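Local coordinates for protein ribosomal RNA small subunit methyltransferase D (Escherichia coli, PDB 2FPO) that methylates N2 of guanine 966 of 16S rRNA in the assembled 30S particle, using S-adenosyl-L-methionine as methyl donor, at residues 43-48 with 66-71; 95-98 with 104-107; 115-120 with 141-146; 135-140 with 158-163. One frame throughout, in Å; residues are numbered along the deposited sequence.

How the contacts relate
All four contacts attach helices to one another or to the seven-stranded mixed sheet of a Rossmann-like methyltransferase, whose strand order 3-2-1-4-5-7-6 is the signature of the S-adenosylmethionine-dependent class. Contact 1 joins helices 39-53 and 67-74 and contact 2 joins helix 87-99 to edge strand 105-108; they touch where Leu70 CD2 packs on Leu97 CD2 at 3.7 Å. Contacts 3 and 4 share helix 137-146 and meet through Leu116 CD1 and Thr140 CG2, 3.6 Å apart. Contacts 2 and 4 reach the same sheet with centres about 26 Å apart. The loop after strand 57-60, ending at Gly66 of contact 1, is where this class usually binds its cofactor.

Contact 1 (43-48 with 66-71); sequences ETLFNW and GALGLE
Phe46, reaching out from helix 39-53, meets helix 67-74 mainly through a CH-pi contact with Glu71. The CG methylene of Glu71 sits 3.7 Å from the ring centroid of Phe46, over the face but displaced toward its rim. With its CG anti to the backbone N (chi1 -169°) and its chain bent at chi2, Glu71 lays its aliphatic part on the ring while the carboxylate turns off to salt bridges with Arg42 and Arg75, outside the two segments.

Apolar packing supplies most of the rest. Leu45 CD2 meets Leu68 CD2 at 3.9 Å, the two side chains crossing at about a right angle, and Leu68 CD2 also lies 4.1 Å from Phe46 CE2. Phe46 CZ comes 3.4 Å from Leu68 O. Leucines suit these places because their branched ends bridge segments 43-48 and 67-71, whose axes approach to 11.5 Å. With Phe46 cut back to an alanine, the helices would probably be left with a gap, and the Glu71 methylenes without the surface they rest on.

Chemically, then, the two helical segments, inclined at 41°, are joined by dispersion and CH-pi contacts, while the acidic group of Glu71 finds its partners beyond the interface.

Contact 2 (95-98 with 104-107); sequences KNLA and NARV
Leu97 reaches from helix 87-99 to strand 105-108, and its closest contacts are CD1 on Val107 and CD2 on Ala105. It has by far the largest share of surface buried here, and its CG lies anti to the carbonyl carbon (chi1 -70°), which carries the fork of the side chain out toward the strand. Leu97 CD1 meets Val107 CG2 at 3.5 Å, a close fit between methyl groups. Leu97 CD2 lies 3.8 Å from Ala105 CB. A leucine suits the place because its branch comes at the end of the chain, far enough from the helix backbone to span the gap and wide enough to serve two residues at once.

The single methyl of Ala105 points at the helix. Ala105 CB also lies 4.2 Å from Leu97 CD1, so that it faces both arms of the fork. The small side chain fits under the leucine where the strand begins.

Val107, two residues on, presents its side chain on the same face of the strand, as alternation in a beta strand requires. Its CG1 is anti to the backbone N (chi1 174°), which leaves CG2 as the branch that meets Leu97. The side chain also packs on Ser90, Leu93 and Ile94 of helix 87-99.

The contact joins the helix to the second strand of a beta-alpha-beta unit made of strand 79-83, helix 87-99 and strand 105-108. Strand 105-108 is an outermost strand of the sheet and pairs in parallel with 79-83, while Leu70 and Leu73 of helix 67-74 pack against Leu97 from the neighbouring helix.

Contact 3 (115-120 with 141-146); sequences FLAQKG and INLLED
Leu116 and Leu143 approach most closely through their CB atoms, 3.8 Å apart, at the point where segment 115-120 meets helix 137-146. Leu116 CA and Leu143 CA are 5.9 Å apart, so the backbones themselves are near and the bulk of each leucine must extend past the point of closest approach. From there Leu116 continues to Leu144: Leu116 CD2 lies 3.9 Å and Leu116 CD1 4.1 Å from Leu144 CD2, so that one methyl of Leu144 faces both branches of Leu116. The CA-CB bond of Leu144 points away from the contact, and it is the far end of its side chain that returns to it. Leu143, its CG anti to the carbonyl carbon (chi1 -70°), brings Leu143 CD2 to Ala117 CB, 4.1 Å away; a small residue suits this exposed margin.

The next shell holds the turn in place. Ala117 is the centre of an inverse gamma turn, and the side chain of Gln118 folds back to donate from NE2 to Phe115 O at 2.8 Å. That bond lies in the carbonyl plane of Phe115, with an N-H...O angle of 147°, and it ties the last residue of the turn to the backbone of Phe115. Leu116 O is engaged as well, accepting from Asn147 ND2 and Trp149 NE1, both in the segment that follows helix 137-146.

Inward, the two segments rest together on the sheet: Leu116 and Leu144 both pack on Leu59 of strand 57-60, and Leu144 also reaches Val126 and Val128 of the adjacent strand 123-128.

Contact 4 (135-140 with 158-163); sequences GLLEET and VESEVE
Leu137 turns its CG anti to the backbone N (chi1 -172°), and this swings both of its methyl groups from the first turn of helix 137-146 toward strand 154-161. Val158 answers with CG1, also anti to its own backbone N (chi1 176°). Leu137 CD1 and Val158 CG1 thereby meet at 3.6 Å. Leu137 CD2 is a little farther from Val158 CG1, at 4.0 Å.

Leu137 CD2 continues along the strand to Ser160 OG, 3.8 Å away in van der Waals contact. Val158 and Ser160, two apart in an extended chain, offer their side chains to the helix together, whereas the side chain of Glu159 between them points away, its OE1 hydrogen-bonded to Tyr157 OH. A branched leucine can touch both neighbours at once, and a small serine suits a buried place beside its methyl, its OG making a weak hydrogen bond with Asn164 OD1.

The start of the helix is tied down within its own segment. Leu136 occupies the N-cap position, and its carbonyl O accepts from both Thr140 N and Thr140 OG1, the latter at 2.8 Å; the two donors come from opposite faces of the carbonyl plane.

Helix 137-146 thus lies over the adjacent strands 123-128 and 154-161, for Leu137 also packs on Val128. On its other side strand 154-161 pairs antiparallel with strand 184-191, whose Tyr189 lies against Val158.

Contact 1 (43-48 with 66-71)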
loop_
_atom_site.group_PDB
_atom_site.type_symbol
_atom_site.label_atom_id
_atom_site.label_comp_id
_atom_site.label_asym_id
_atom_site.label_seq_id
_atom_site.Cartn_x
_atom_site.Cartn_y
_atom_site.Cartn_z
ATOM N N GLU A 43 8.713 -2.571 -9.189
ATOM C CA GLU A 43 8.643 -2.621 -10.630
ATOM C C GLU A 43 7.505 -3.513 -11.101
ATOM O O GLU A 43 6.675 -3.090 -11.904
ATOM C CB GLU A 43 9.988 -3.099 -11.170
ATOM C CG GLU A 43 10.183 -2.918 -12.631
ATOM C CD GLU A 43 11.586 -3.372 -13.060
ATOM O OE1 GLU A 43 12.252 -2.622 -13.803
ATOM O OE2 GLU A 43 12.015 -4.466 -12.633
ATOM N N THR A 44 7.446 -4.727 -10.572
ATOM C CA THR A 44 6.377 -5.671 -10.897
ATOM C C THR A 44 4.981 -5.115 -10.526
ATOM O O THR A 44 4.061 -5.142 -11.353
ATOM C CB THR A 44 6.619 -7.040 -10.186
ATOM O OG1 THR A 44 7.878 -7.570 -10.599
ATOM C CG2 THR A 44 5.530 -8.054 -10.505
ATOM N N LEU A 45 4.834 -4.606 -9.297
ATOM C CA LEU A 45 3.549 -4.110 -8.814
ATOM C C LEU A 45 3.027 -2.943 -9.664
ATOM O O LEU A 45 1.848 -2.891 -10.043
ATOM C CB LEU A 45 3.680 -3.632 -7.352
ATOM C CG LEU A 45 2.462 -2.961 -6.718
ATOM C CD1 LEU A 45 1.159 -3.812 -6.896
ATOM C CD2 LEU A 45 2.734 -2.655 -5.217
ATOM N N PHE A 46 3.914 -1.994 -9.933
ATOM C CA PHE A 46 3.520 -0.793 -10.631
ATOM C C PHE A 46 3.363 -1.018 -12.114
ATOM O O PHE A 46 2.612 -0.284 -12.754
ATOM C CB PHE A 46 4.357 0.422 -10.222
ATOM C CG PHE A 46 4.001 0.919 -8.847
ATOM C CD1 PHE A 46 2.853 1.722 -8.660
ATOM C CD2 PHE A 46 4.738 0.512 -7.727
ATOM C CE1 PHE A 46 2.487 2.146 -7.403
ATOM C CE2 PHE A 46 4.373 0.937 -6.447
ATOM C CZ PHE A 46 3.260 1.764 -6.284
ATOM N N ASN A 47 4.003 -2.054 -12.650
ATOM C CA ASN A 47 3.654 -2.515 -13.987
ATOM C C ASN A 47 2.222 -3.079 -13.991
ATOM O O ASN A 47 1.441 -2.744 -14.885
ATOM C CB ASN A 47 4.693 -3.501 -14.538
ATOM C CG ASN A 47 6.081 -2.853 -14.762
ATOM O OD1 ASN A 47 6.263 -1.641 -14.600
ATOM N ND2 ASN A 47 7.065 -3.679 -15.124
ATOM N N TRP A 48 1.862 -3.885 -12.980
ATOM C CA TRP A 48 0.456 -4.379 -12.873
ATOM C C TRP A 48 -0.568 -3.238 -12.747
ATOM O O TRP A 48 -1.694 -3.345 -13.232
ATOM C CB TRP A 48 0.236 -5.296 -11.658
ATOM C CG TRP A 48 0.967 -6.631 -11.642
ATOM C CD1 TRP A 48 1.468 -7.330 -12.713
ATOM C CD2 TRP A 48 1.256 -7.415 -10.482
ATOM N NE1 TRP A 48 2.055 -8.511 -12.280
ATOM C CE2 TRP A 48 1.928 -8.588 -10.916
ATOM C CE3 TRP A 48 0.981 -7.257 -9.116
ATOM C CZ2 TRP A 48 2.337 -9.594 -10.026
ATOM C CZ3 TRP A 48 1.400 -8.235 -8.235
ATOM C CH2 TRP A 48 2.074 -9.403 -8.697
ATOM N N GLY A 66 7.448 4.321 3.083
ATOM C CA GLY A 66 6.665 5.018 2.099
ATOM C C GLY A 66 7.007 4.584 0.677
ATOM O O GLY A 66 6.486 5.166 -0.278
ATOM N N ALA A 67 7.877 3.583 0.511
ATOM C CA ALA A 67 8.229 3.110 -0.840
ATOM C C ALA A 67 6.987 2.970 -1.746
ATOM O O ALA A 67 6.961 3.511 -2.859
ATOM C CB ALA A 67 9.021 1.796 -0.784
ATOM N N LEU A 68 5.943 2.304 -1.253
ATOM C CA LEU A 68 4.752 2.076 -2.063
ATOM C C LEU A 68 3.926 3.335 -2.302
ATOM O O LEU A 68 3.609 3.660 -3.442
ATOM C CB LEU A 68 3.892 0.944 -1.493
ATOM C CG LEU A 68 4.558 -0.430 -1.405
ATOM C CD1 LEU A 68 3.567 -1.474 -0.905
ATOM C CD2 LEU A 68 5.142 -0.836 -2.782
ATOM N N GLY A 69 3.571 4.037 -1.227
ATOM C CA GLY A 69 2.790 5.274 -1.356
ATOM C C GLY A 69 3.477 6.353 -2.190
ATOM O O GLY A 69 2.837 7.026 -2.992
ATOM N N LEU A 70 4.785 6.501 -1.998
ATOM C CA LEU A 70 5.591 7.484 -2.726
ATOM C C LEU A 70 5.748 7.201 -4.216
ATOM O O LEU A 70 5.668 8.092 -5.068
ATOM C CB LEU A 70 6.960 7.643 -2.057
ATOM C CG LEU A 70 6.878 8.329 -0.684
ATOM C CD1 LEU A 70 8.237 8.314 -0.000
ATOM C CD2 LEU A 70 6.376 9.747 -0.850
ATOM N N GLU A 71 5.978 5.947 -4.532
ATOM C CA GLU A 71 5.972 5.506 -5.921
ATOM C C GLU A 71 4.577 5.743 -6.549
ATOM O O GLU A 71 4.486 6.183 -7.699
ATOM C CB GLU A 71 6.399 4.032 -5.924
ATOM C CG GLU A 71 6.714 3.411 -7.230
ATOM C CD GLU A 71 8.050 3.820 -7.772
ATOM O OE1 GLU A 71 9.075 3.795 -7.031
ATOM O OE2 GLU A 71 8.049 4.171 -8.962
#

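Contact 2 (95-98 with 104-107)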
loop_
_atom_site.group_PDB
_atom_site.type_symbol
_atom_site.label_atom_id
_atom_site.label_comp_id
_atom_site.label_asym_id
_atom_site.label_seq_id
_atom_site.Cartn_x
_atom_site.Cartn_y
_atom_site.Cartn_z
ATOM N N LYS A 95 8.236 14.458 6.336
ATOM C CA LYS A 95 9.371 15.221 5.821
ATOM C C LYS A 95 9.641 14.924 4.352
ATOM O O LYS A 95 9.851 15.854 3.568
ATOM C CB LYS A 95 10.620 14.946 6.647
ATOM C CG LYS A 95 10.588 15.556 8.054
ATOM C CD LYS A 95 11.867 15.205 8.762
ATOM C CE LYS A 95 11.748 15.358 10.265
ATOM N NZ LYS A 95 12.977 14.817 10.896
ATOM N N ASN A 96 9.616 13.634 3.966
ATOM C CA ASN A 96 9.875 13.285 2.569
ATOM C C ASN A 96 8.799 13.787 1.653
ATOM O O ASN A 96 9.102 14.215 0.555
ATOM C CB ASN A 96 10.125 11.786 2.373
ATOM C CG ASN A 96 11.394 11.333 3.040
ATOM O OD1 ASN A 96 12.299 12.131 3.260
ATOM N ND2 ASN A 96 11.475 10.053 3.369
ATOM N N LEU A 97 7.545 13.778 2.104
ATOM C CA LEU A 97 6.478 14.391 1.316
ATOM C C LEU A 97 6.674 15.903 1.122
ATOM O O LEU A 97 6.327 16.457 0.067
ATOM C CB LEU A 97 5.106 14.124 1.950
ATOM C CG LEU A 97 4.591 12.675 1.896
ATOM C CD1 LEU A 97 3.507 12.476 2.947
ATOM C CD2 LEU A 97 4.087 12.267 0.500
ATOM N N ALA A 98 7.202 16.569 2.145
ATOM C CA ALA A 98 7.455 18.008 2.072
ATOM C C ALA A 98 8.577 18.321 1.055
ATOM O O ALA A 98 8.441 19.231 0.233
ATOM C CB ALA A 98 7.756 18.567 3.471
ATOM N N ASN A 104 -0.873 16.238 -2.052
ATOM C CA ASN A 104 -1.960 15.303 -2.295
ATOM C C ASN A 104 -1.761 13.967 -1.544
ATOM O O ASN A 104 -2.001 12.898 -2.097
ATOM C CB ASN A 104 -2.167 15.071 -3.824
ATOM C CG ASN A 104 -0.951 14.418 -4.509
ATOM O OD1 ASN A 104 0.202 14.688 -4.147
ATOM N ND2 ASN A 104 -1.211 13.554 -5.493
ATOM N N ALA A 105 -1.365 14.070 -0.273
ATOM C CA ALA A 105 -1.104 12.943 0.612
ATOM C C ALA A 105 -1.195 13.353 2.070
ATOM O O ALA A 105 -1.082 14.542 2.412
ATOM C CB ALA A 105 0.272 12.332 0.314
ATOM N N ARG A 106 -1.433 12.386 2.937
ATOM C CA ARG A 106 -1.448 12.646 4.367
ATOM C C ARG A 106 -0.866 11.409 5.054
ATOM O O ARG A 106 -0.859 10.282 4.501
ATOM C CB ARG A 106 -2.867 12.863 4.878
ATOM C CG ARG A 106 -3.784 11.662 4.666
ATOM C CD ARG A 106 -5.006 11.759 5.602
ATOM N NE ARG A 106 -5.925 12.857 5.203
ATOM C CZ ARG A 106 -6.844 12.778 4.241
ATOM N NH1 ARG A 106 -7.656 13.834 4.001
ATOM N NH2 ARG A 106 -6.979 11.661 3.525
ATOM N N VAL A 107 -0.371 11.610 6.251
ATOM C CA VAL A 107 0.215 10.522 6.993
ATOM C C VAL A 107 -0.533 10.499 8.277
ATOM O O VAL A 107 -0.655 11.533 8.970
ATOM C CB VAL A 107 1.718 10.778 7.275
ATOM C CG1 VAL A 107 2.293 9.690 8.180
ATOM C CG2 VAL A 107 2.515 10.916 5.934
#

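Contact 3 (115-120 with 141-146)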
loop_
_atom_site.group_PDB
_atom_site.type_symbol
_atom_site.label_atom_id
_atom_site.label_comp_id
_atom_site.label_asym_id
_atom_site.label_seq_id
_atom_site.Cartn_x
_atom_site.Cartn_y
_atom_site.Cartn_z
ATOM N N PHE A 115 -7.116 2.116 13.109
ATOM C CA PHE A 115 -7.434 3.024 12.020
ATOM C C PHE A 115 -8.594 2.569 11.116
ATOM O O PHE A 115 -9.465 3.373 10.770
ATOM C CB PHE A 115 -6.221 3.377 11.156
ATOM C CG PHE A 115 -6.591 4.317 10.036
ATOM C CD1 PHE A 115 -6.825 5.658 10.298
ATOM C CD2 PHE A 115 -6.812 3.836 8.748
ATOM C CE1 PHE A 115 -7.227 6.513 9.269
ATOM C CE2 PHE A 115 -7.231 4.694 7.726
ATOM C CZ PHE A 115 -7.427 6.025 8.004
ATOM N N LEU A 116 -8.580 1.296 10.719
ATOM C CA LEU A 116 -9.567 0.750 9.780
ATOM C C LEU A 116 -10.889 0.381 10.437
ATOM O O LEU A 116 -11.884 0.145 9.742
ATOM C CB LEU A 116 -8.983 -0.456 8.998
ATOM C CG LEU A 116 -7.699 -0.174 8.188
ATOM C CD1 LEU A 116 -7.094 -1.461 7.710
ATOM C CD2 LEU A 116 -8.019 0.811 7.016
ATOM N N ALA A 117 -10.903 0.324 11.768
ATOM C CA ALA A 117 -12.125 0.022 12.534
ATOM C C ALA A 117 -12.927 1.289 12.775
ATOM O O ALA A 117 -13.150 1.700 13.938
ATOM C CB ALA A 117 -11.801 -0.681 13.850
ATOM N N GLN A 118 -13.376 1.879 11.673
ATOM C CA GLN A 118 -14.275 3.025 11.658
ATOM C C GLN A 118 -14.909 3.104 10.243
ATOM O O GLN A 118 -14.454 2.405 9.330
ATOM C CB GLN A 118 -13.491 4.314 11.946
ATOM C CG GLN A 118 -12.355 4.577 10.919
ATOM C CD GLN A 118 -11.731 5.956 11.040
ATOM O OE1 GLN A 118 -12.402 6.932 11.409
ATOM N NE2 GLN A 118 -10.423 6.053 10.732
ATOM N N LYS A 119 -15.935 3.935 10.063
ATOM C CA LYS A 119 -16.487 4.171 8.731
ATOM C C LYS A 119 -15.408 4.757 7.824
ATOM O O LYS A 119 -14.905 5.874 8.067
ATOM C CB LYS A 119 -17.692 5.119 8.768
ATOM C CG LYS A 119 -18.418 5.220 7.417
ATOM C CD LYS A 119 -19.823 5.829 7.539
ATOM C CE LYS A 119 -19.908 7.272 6.987
ATOM N NZ LYS A 119 -19.165 8.291 7.805
ATOM N N GLY A 120 -15.069 4.009 6.777
ATOM C CA GLY A 120 -14.001 4.403 5.877
ATOM C C GLY A 120 -14.439 5.189 4.680
ATOM O O GLY A 120 -15.603 5.573 4.553
ATOM N N ILE A 141 -7.522 -7.235 5.897
ATOM C CA ILE A 141 -8.368 -7.596 4.763
ATOM C C ILE A 141 -9.880 -7.533 5.088
ATOM O O ILE A 141 -10.665 -6.996 4.309
ATOM C CB ILE A 141 -7.973 -8.990 4.249
ATOM C CG1 ILE A 141 -6.690 -8.867 3.402
ATOM C CG2 ILE A 141 -9.170 -9.707 3.500
ATOM C CD1 ILE A 141 -5.964 -10.216 3.159
ATOM N N ASN A 142 -10.271 -8.039 6.254
ATOM C CA ASN A 142 -11.703 -8.016 6.615
ATOM C C ASN A 142 -12.191 -6.635 6.978
ATOM O O ASN A 142 -13.319 -6.281 6.661
ATOM C CB ASN A 142 -12.006 -8.977 7.750
ATOM C CG ASN A 142 -11.971 -10.425 7.312
ATOM O OD1 ASN A 142 -11.603 -11.299 8.092
ATOM N ND2 ASN A 142 -12.381 -10.689 6.082
ATOM N N LEU A 143 -11.344 -5.854 7.653
ATOM C CA LEU A 143 -11.695 -4.472 7.991
ATOM C C LEU A 143 -11.844 -3.622 6.744
ATOM O O LEU A 143 -12.782 -2.841 6.656
ATOM C CB LEU A 143 -10.671 -3.852 8.942
ATOM C CG LEU A 143 -10.710 -4.447 10.365
ATOM C CD1 LEU A 143 -9.363 -4.252 11.024
ATOM C CD2 LEU A 143 -11.825 -3.880 11.228
ATOM N N LEU A 144 -10.922 -3.789 5.780
ATOM C CA LEU A 144 -11.005 -3.075 4.487
ATOM C C LEU A 144 -12.335 -3.323 3.807
ATOM O O LEU A 144 -13.038 -2.396 3.402
ATOM C CB LEU A 144 -9.825 -3.441 3.539
ATOM C CG LEU A 144 -8.432 -2.925 3.935
ATOM C CD1 LEU A 144 -7.372 -3.551 2.994
ATOM C CD2 LEU A 144 -8.430 -1.368 3.850
ATOM N N GLU A 145 -12.691 -4.591 3.690
ATOM C CA GLU A 145 -13.973 -4.984 3.095
ATOM C C GLU A 145 -15.217 -4.546 3.897
ATOM O O GLU A 145 -16.234 -4.226 3.308
ATOM C CB GLU A 145 -14.002 -6.497 2.879
ATOM C CG GLU A 145 -15.299 -7.072 2.256
ATOM C CD GLU A 145 -15.618 -6.480 0.892
ATOM O OE1 GLU A 145 -14.673 -6.211 0.116
ATOM O OE2 GLU A 145 -16.829 -6.296 0.591
ATOM N N ASP A 146 -15.152 -4.579 5.231
ATOM C CA ASP A 146 -16.361 -4.398 6.044
ATOM C C ASP A 146 -16.664 -2.938 6.350
ATOM O O ASP A 146 -17.801 -2.600 6.629
ATOM C CB ASP A 146 -16.271 -5.147 7.366
ATOM C CG ASP A 146 -16.210 -6.640 7.196
ATOM O OD1 ASP A 146 -16.496 -7.167 6.097
ATOM O OD2 ASP A 146 -15.850 -7.298 8.186
#

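Contact 4 (135-140 with 158-163)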
loop_
_atom_site.group_PDB
_atom_site.type_symbol
_atom_site.label_atom_id
_atom_site.label_comp_id
_atom_site.label_asym_id
_atom_site.label_seq_id
_atom_site.Cartn_x
_atom_site.Cartn_y
_atom_site.Cartn_z
ATOM N N GLY A 135 -2.006 -12.297 12.757
ATOM C CA GLY A 135 -2.527 -11.255 13.647
ATOM C C GLY A 135 -2.897 -9.965 12.945
ATOM O O GLY A 135 -3.642 -9.166 13.489
ATOM N N LEU A 136 -2.360 -9.745 11.739
ATOM C CA LEU A 136 -2.609 -8.518 10.975
ATOM C C LEU A 136 -3.206 -8.781 9.595
ATOM O O LEU A 136 -4.110 -8.085 9.182
ATOM C CB LEU A 136 -1.321 -7.682 10.801
ATOM C CG LEU A 136 -0.569 -7.156 12.041
ATOM C CD1 LEU A 136 0.681 -6.453 11.596
ATOM C CD2 LEU A 136 -1.425 -6.215 12.931
ATOM N N LEU A 137 -2.687 -9.747 8.855
ATOM C CA LEU A 137 -3.027 -9.811 7.431
ATOM C C LEU A 137 -4.528 -10.016 7.161
ATOM O O LEU A 137 -5.160 -9.183 6.514
ATOM C CB LEU A 137 -2.222 -10.894 6.706
ATOM C CG LEU A 137 -2.368 -10.920 5.170
ATOM C CD1 LEU A 137 -1.848 -9.631 4.524
ATOM C CD2 LEU A 137 -1.646 -12.089 4.559
ATOM N N GLU A 138 -5.081 -11.126 7.648
ATOM C CA GLU A 138 -6.486 -11.404 7.417
ATOM C C GLU A 138 -7.428 -10.410 8.072
ATOM O O GLU A 138 -8.493 -10.143 7.514
ATOM C CB GLU A 138 -6.862 -12.820 7.838
ATOM C CG GLU A 138 -6.873 -13.794 6.671
ATOM C CD GLU A 138 -5.629 -14.634 6.602
ATOM O OE1 GLU A 138 -4.522 -14.033 6.589
ATOM O OE2 GLU A 138 -5.758 -15.885 6.565
ATOM N N GLU A 139 -7.026 -9.900 9.247
ATOM C CA GLU A 139 -7.767 -8.902 10.014
ATOM C C GLU A 139 -7.917 -7.607 9.229
ATOM O O GLU A 139 -8.987 -6.997 9.207
ATOM C CB GLU A 139 -7.028 -8.577 11.319
ATOM C CG GLU A 139 -7.152 -9.652 12.414
ATOM C CD GLU A 139 -6.195 -10.848 12.231
ATOM O OE1 GLU A 139 -5.379 -10.867 11.278
ATOM O OE2 GLU A 139 -6.269 -11.789 13.060
ATOM N N THR A 140 -6.823 -7.198 8.598
ATOM C CA THR A 140 -6.773 -5.964 7.799
ATOM C C THR A 140 -7.677 -6.115 6.591
ATOM O O THR A 140 -8.487 -5.252 6.292
ATOM C CB THR A 140 -5.303 -5.630 7.358
ATOM O OG1 THR A 140 -4.512 -5.385 8.526
ATOM C CG2 THR A 140 -5.262 -4.366 6.484
ATOM N N VAL A 158 -1.318 -7.556 -1.697
ATOM C CA VAL A 158 -1.067 -8.333 -0.497
ATOM C C VAL A 158 0.264 -9.045 -0.679
ATOM O O VAL A 158 0.504 -9.709 -1.684
ATOM C CB VAL A 158 -2.218 -9.385 -0.195
ATOM C CG1 VAL A 158 -1.864 -10.236 1.015
ATOM C CG2 VAL A 158 -3.530 -8.688 0.034
ATOM N N GLU A 159 1.156 -8.825 0.279
ATOM C CA GLU A 159 2.437 -9.480 0.315
ATOM C C GLU A 159 2.464 -10.478 1.502
ATOM O O GLU A 159 2.057 -10.145 2.632
ATOM C CB GLU A 159 3.523 -8.416 0.454
ATOM C CG GLU A 159 4.902 -8.945 0.470
ATOM C CD GLU A 159 5.962 -7.844 0.410
ATOM O OE1 GLU A 159 5.798 -6.876 -0.378
ATOM O OE2 GLU A 159 6.965 -7.989 1.147
ATOM N N SER A 160 2.937 -11.696 1.230
ATOM C CA SER A 160 2.918 -12.762 2.222
ATOM C C SER A 160 3.914 -13.877 1.909
ATOM O O SER A 160 4.118 -14.210 0.759
ATOM C CB SER A 160 1.504 -13.340 2.320
ATOM O OG SER A 160 1.382 -14.169 3.459
ATOM N N GLU A 161 4.507 -14.461 2.952
ATOM C CA GLU A 161 5.409 -15.598 2.786
ATOM C C GLU A 161 4.647 -16.785 2.210
ATOM O O GLU A 161 3.548 -17.105 2.675
ATOM C CB GLU A 161 6.047 -15.988 4.125
ATOM C CG GLU A 161 7.112 -15.025 4.618
ATOM C CD GLU A 161 6.579 -13.618 4.890
ATOM O OE1 GLU A 161 5.547 -13.479 5.599
ATOM O OE2 GLU A 161 7.205 -12.654 4.389
ATOM N N VAL A 162 5.228 -17.411 1.193
ATOM C CA VAL A 162 4.650 -18.602 0.532
ATOM C C VAL A 162 4.151 -19.642 1.541
ATOM O O VAL A 162 3.013 -20.122 1.449
ATOM C CB VAL A 162 5.667 -19.270 -0.414
ATOM C CG1 VAL A 162 5.212 -20.669 -0.807
ATOM C CG2 VAL A 162 5.858 -18.415 -1.638
ATOM N N GLU A 163 5.008 -19.934 2.517
ATOM C CA GLU A 163 4.750 -20.891 3.591
ATOM C C GLU A 163 3.385 -20.716 4.264
ATOM O O GLU A 163 2.855 -21.671 4.854
ATOM C CB GLU A 163 5.833 -20.725 4.652
ATOM C CG GLU A 163 6.285 -22.001 5.305
ATOM C CD GLU A 163 7.430 -21.763 6.275
ATOM O OE1 GLU A 163 7.642 -20.587 6.654
ATOM O OE2 GLU A 163 8.107 -22.752 6.654
#